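Local coordinates for protein probable arylamine n-acetyl transferase (PDB 4GUZ) that probably transfers an acetyl group from acetyl-coenzyme A to arylamine substrates, as an arylamine N-acetyltransferase of a pathogenic mycobacterium, at residues F97-T109 with S187-Y201. Sequence-based numbering, arbitrary orientation.
Sequences FYGIQGRVQMGAT and SRHTFVLEPQYPIDY
Q101 leans across onto Q196 and Y201. CB lies 4.2 Å from Q196 CG. CG, set beside the backbone N (chi1 -74°), rests 3.5 Å from Q196 OE1, and the two glutamines cross at about a right angle. A bend at chi2 then carries CD to the edge of the Y201 ring, 3.8 Å from CE1, with the amide plane nearly perpendicular to the ring. At the tip, NE2 stays near Y201 CD1, while OE1 is hydrogen-bonded to Y80 OH. Y201 OH in turn donates to I100 O at 2.8 Å, tying helix 198-210 to strand 97-104.

Where the strands spread apart, a water accepts from Q101 N and donates to V192 O and E194 O. Farther along they close: R103 N donates to T190 O at 2.8 Å and T190 N returns to R103 O. R188 O then receives both Q105 N and M106 N, from one face of its carbonyl plane.

H189 NE2 is hydrogen-bonded to D131 OD2 and its ring meets that of H116; D131, H116 and C79 probably form the family's Cys-His-Asp triad. The R188-H189 classic bulge lies against L173 of strand 170-176. These twisted antiparallel strands are the central pair of the eight-stranded β-domain sheet.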
# COMPACT_ATOMS: atom_id res chain seq x y z
N PHE A 97 3.70 -12.69 12.91
CA PHE A 97 2.77 -11.74 12.29
C PHE A 97 1.55 -12.41 11.68
O PHE A 97 1.52 -13.63 11.47
CB PHE A 97 3.51 -10.92 11.20
CG PHE A 97 3.75 -11.67 9.91
CD1 PHE A 97 2.90 -11.50 8.82
CD2 PHE A 97 4.80 -12.58 9.80
CE1 PHE A 97 3.09 -12.22 7.64
CE2 PHE A 97 5.00 -13.30 8.62
CZ PHE A 97 4.14 -13.11 7.55
N TYR A 98 0.58 -11.58 11.30
CA TYR A 98 -0.64 -12.02 10.64
C TYR A 98 -1.15 -10.92 9.72
O TYR A 98 -0.79 -9.74 9.85
CB TYR A 98 -1.70 -12.47 11.67
CG TYR A 98 -2.17 -11.42 12.66
CD1 TYR A 98 -3.37 -10.74 12.47
CD2 TYR A 98 -1.48 -11.20 13.84
CE1 TYR A 98 -3.84 -9.82 13.41
CE2 TYR A 98 -1.93 -10.26 14.78
CZ TYR A 98 -3.12 -9.59 14.56
OH TYR A 98 -3.57 -8.67 15.48
N GLY A 99 -1.94 -11.35 8.76
CA GLY A 99 -2.59 -10.48 7.80
C GLY A 99 -3.95 -10.05 8.26
O GLY A 99 -4.64 -10.77 9.00
N ILE A 100 -4.35 -8.84 7.83
CA ILE A 100 -5.66 -8.29 8.12
C ILE A 100 -6.21 -7.63 6.84
O ILE A 100 -5.48 -7.48 5.84
CB ILE A 100 -5.68 -7.33 9.34
CG1 ILE A 100 -4.77 -6.10 9.10
CG2 ILE A 100 -5.39 -8.04 10.67
CD1 ILE A 100 -5.08 -4.93 10.02
N GLN A 101 -7.49 -7.24 6.90
CA GLN A 101 -8.18 -6.51 5.84
C GLN A 101 -8.84 -5.27 6.41
O GLN A 101 -9.45 -5.32 7.47
CB GLN A 101 -9.23 -7.40 5.14
CG GLN A 101 -8.62 -8.44 4.23
CD GLN A 101 -8.54 -7.99 2.81
OE1 GLN A 101 -7.97 -6.95 2.49
NE2 GLN A 101 -9.06 -8.81 1.92
N GLY A 102 -8.72 -4.16 5.68
CA GLY A 102 -9.37 -2.91 6.05
C GLY A 102 -10.40 -2.46 5.03
O GLY A 102 -10.35 -2.89 3.87
N ARG A 103 -11.34 -1.61 5.46
CA ARG A 103 -12.39 -1.01 4.61
C ARG A 103 -11.99 0.44 4.33
O ARG A 103 -11.98 1.23 5.27
CB ARG A 103 -13.75 -1.05 5.34
CG ARG A 103 -14.21 -2.43 5.74
CD ARG A 103 -15.46 -2.35 6.60
NE ARG A 103 -15.86 -3.67 7.09
CZ ARG A 103 -16.55 -4.55 6.38
NH1 ARG A 103 -16.97 -4.24 5.15
NH2 ARG A 103 -16.87 -5.72 6.90
N VAL A 104 -11.58 0.76 3.09
CA VAL A 104 -11.14 2.12 2.74
C VAL A 104 -12.36 3.01 2.62
O VAL A 104 -13.15 2.89 1.68
CB VAL A 104 -10.22 2.20 1.50
CG1 VAL A 104 -9.74 3.63 1.26
CG2 VAL A 104 -9.01 1.27 1.66
N GLN A 105 -12.48 3.94 3.55
CA GLN A 105 -13.62 4.84 3.67
C GLN A 105 -13.40 6.21 3.07
O GLN A 105 -14.34 6.77 2.49
CB GLN A 105 -13.99 5.01 5.16
CG GLN A 105 -14.57 3.74 5.83
CD GLN A 105 -15.84 3.18 5.18
OE1 GLN A 105 -15.96 1.98 4.97
NE2 GLN A 105 -16.80 4.03 4.88
N MET A 106 -12.21 6.80 3.29
CA MET A 106 -11.86 8.17 2.86
C MET A 106 -12.96 9.17 3.22
O MET A 106 -13.40 9.95 2.36
CB MET A 106 -11.54 8.23 1.35
CG MET A 106 -10.34 7.37 0.93
SD MET A 106 -8.81 7.64 1.88
CE MET A 106 -8.28 9.23 1.23
N GLY A 107 -13.42 9.11 4.48
CA GLY A 107 -14.45 10.00 5.02
C GLY A 107 -15.90 9.58 4.90
O GLY A 107 -16.75 10.12 5.61
N ALA A 108 -16.21 8.63 4.01
CA ALA A 108 -17.60 8.19 3.82
C ALA A 108 -18.14 7.42 5.04
O ALA A 108 -17.38 6.71 5.72
CB ALA A 108 -17.72 7.32 2.57
N THR A 109 -19.44 7.58 5.33
CA THR A 109 -20.13 6.87 6.43
C THR A 109 -20.73 5.55 5.95
O THR A 109 -20.90 4.62 6.75
CB THR A 109 -21.18 7.76 7.08
OG1 THR A 109 -22.10 8.19 6.06
CG2 THR A 109 -20.56 8.95 7.80
N SER A 187 -11.15 10.15 8.00
CA SER A 187 -11.00 8.69 8.10
C SER A 187 -10.39 8.13 6.81
O SER A 187 -10.82 8.51 5.72
CB SER A 187 -12.32 7.99 8.39
OG SER A 187 -13.22 8.08 7.29
N ARG A 188 -9.37 7.26 6.94
CA ARG A 188 -8.77 6.58 5.78
C ARG A 188 -9.45 5.24 5.62
O ARG A 188 -10.13 4.99 4.64
CB ARG A 188 -7.26 6.38 5.94
CG ARG A 188 -6.43 7.44 5.31
CD ARG A 188 -5.00 6.99 5.30
NE ARG A 188 -4.16 8.06 4.79
CZ ARG A 188 -2.85 7.98 4.63
NH1 ARG A 188 -2.20 6.87 4.96
NH2 ARG A 188 -2.17 9.02 4.15
N HIS A 189 -9.24 4.36 6.60
CA HIS A 189 -9.83 3.03 6.61
C HIS A 189 -10.22 2.61 8.02
O HIS A 189 -9.77 3.21 9.00
CB HIS A 189 -8.85 2.00 5.99
CG HIS A 189 -7.48 1.94 6.60
ND1 HIS A 189 -7.28 1.42 7.87
CD2 HIS A 189 -6.27 2.20 6.04
CE1 HIS A 189 -5.98 1.48 8.08
NE2 HIS A 189 -5.32 1.91 6.98
N THR A 190 -11.06 1.58 8.10
CA THR A 190 -11.40 0.91 9.36
C THR A 190 -10.87 -0.50 9.22
O THR A 190 -10.82 -1.02 8.11
CB THR A 190 -12.90 0.92 9.70
OG1 THR A 190 -13.63 0.15 8.73
CG2 THR A 190 -13.48 2.34 9.85
N PHE A 191 -10.45 -1.12 10.31
CA PHE A 191 -9.99 -2.51 10.23
C PHE A 191 -10.35 -3.26 11.50
O PHE A 191 -10.61 -2.65 12.52
CB PHE A 191 -8.47 -2.62 9.94
CG PHE A 191 -7.56 -1.95 10.96
CD1 PHE A 191 -7.20 -0.62 10.82
CD2 PHE A 191 -7.03 -2.67 12.03
CE1 PHE A 191 -6.38 0.00 11.77
CE2 PHE A 191 -6.22 -2.06 12.97
CZ PHE A 191 -5.88 -0.73 12.82
N VAL A 192 -10.37 -4.58 11.40
CA VAL A 192 -10.57 -5.53 12.50
C VAL A 192 -9.37 -6.47 12.45
O VAL A 192 -8.75 -6.63 11.40
CB VAL A 192 -11.93 -6.27 12.40
CG1 VAL A 192 -13.10 -5.29 12.55
CG2 VAL A 192 -12.04 -7.08 11.11
N LEU A 193 -9.03 -7.10 13.58
CA LEU A 193 -7.86 -7.95 13.64
C LEU A 193 -8.11 -9.39 13.21
O LEU A 193 -7.20 -10.21 13.35
CB LEU A 193 -7.28 -7.94 15.05
CG LEU A 193 -6.89 -6.55 15.61
CD1 LEU A 193 -6.34 -6.69 17.02
CD2 LEU A 193 -5.89 -5.82 14.69
N GLU A 194 -9.31 -9.72 12.66
CA GLU A 194 -9.56 -11.08 12.18
C GLU A 194 -8.45 -11.51 11.21
O GLU A 194 -8.22 -10.81 10.21
CB GLU A 194 -10.94 -11.18 11.47
CG GLU A 194 -11.39 -12.62 11.23
CD GLU A 194 -11.53 -13.46 12.49
OE1 GLU A 194 -12.13 -12.97 13.48
OE2 GLU A 194 -10.97 -14.58 12.52
N PRO A 195 -7.72 -12.62 11.50
CA PRO A 195 -6.62 -13.02 10.60
C PRO A 195 -7.09 -13.32 9.18
O PRO A 195 -8.14 -13.93 8.97
CB PRO A 195 -6.02 -14.27 11.28
CG PRO A 195 -6.41 -14.13 12.71
CD PRO A 195 -7.78 -13.51 12.68
N GLN A 196 -6.29 -12.86 8.20
CA GLN A 196 -6.55 -13.05 6.78
C GLN A 196 -5.32 -13.63 6.14
O GLN A 196 -4.22 -13.47 6.66
CB GLN A 196 -6.97 -11.72 6.10
CG GLN A 196 -8.28 -11.16 6.67
CD GLN A 196 -9.48 -11.83 6.05
OE1 GLN A 196 -9.75 -11.69 4.86
NE2 GLN A 196 -10.20 -12.59 6.85
N TYR A 197 -5.50 -14.38 5.07
CA TYR A 197 -4.41 -15.13 4.44
C TYR A 197 -4.25 -14.78 2.97
O TYR A 197 -5.16 -14.20 2.38
CB TYR A 197 -4.71 -16.66 4.62
CG TYR A 197 -5.08 -17.00 6.04
CD1 TYR A 197 -4.10 -17.09 7.03
CD2 TYR A 197 -6.41 -17.13 6.42
CE1 TYR A 197 -4.44 -17.32 8.37
CE2 TYR A 197 -6.76 -17.32 7.76
CZ TYR A 197 -5.77 -17.43 8.72
OH TYR A 197 -6.11 -17.63 10.04
N PRO A 198 -3.11 -15.19 2.35
CA PRO A 198 -2.91 -14.94 0.90
C PRO A 198 -4.10 -15.34 0.01
O PRO A 198 -4.42 -14.61 -0.93
CB PRO A 198 -1.67 -15.78 0.60
CG PRO A 198 -0.87 -15.69 1.87
CD PRO A 198 -1.93 -15.84 2.95
N ILE A 199 -4.82 -16.44 0.36
CA ILE A 199 -6.00 -16.89 -0.39
C ILE A 199 -7.13 -15.82 -0.35
O ILE A 199 -7.84 -15.63 -1.36
CB ILE A 199 -6.52 -18.30 0.08
CG1 ILE A 199 -7.58 -18.87 -0.88
CG2 ILE A 199 -6.99 -18.33 1.55
CD1 ILE A 199 -7.04 -19.42 -2.15
N ASP A 200 -7.30 -15.14 0.81
CA ASP A 200 -8.31 -14.08 0.98
C ASP A 200 -7.92 -12.88 0.11
O ASP A 200 -8.76 -12.27 -0.55
CB ASP A 200 -8.43 -13.68 2.46
CG ASP A 200 -8.89 -14.83 3.34
OD1 ASP A 200 -9.77 -15.58 2.91
OD2 ASP A 200 -8.29 -15.03 4.42
N TYR A 201 -6.62 -12.59 0.08
CA TYR A 201 -6.08 -11.51 -0.75
C TYR A 201 -6.30 -11.79 -2.24
O TYR A 201 -6.66 -10.87 -2.97
CB TYR A 201 -4.61 -11.29 -0.41
CG TYR A 201 -4.40 -10.85 1.02
CD1 TYR A 201 -5.38 -10.13 1.70
CD2 TYR A 201 -3.20 -11.10 1.67
CE1 TYR A 201 -5.17 -9.66 3.00
CE2 TYR A 201 -2.98 -10.64 2.97
CZ TYR A 201 -3.96 -9.92 3.63
OH TYR A 201 -3.72 -9.42 4.89
O HOH W 1 -2.74 -14.27 8.85
O HOH W 2 -9.11 -8.32 9.29
O HOH W 3 -15.92 0.84 7.63
O HOH W 4 -15.62 7.27 7.81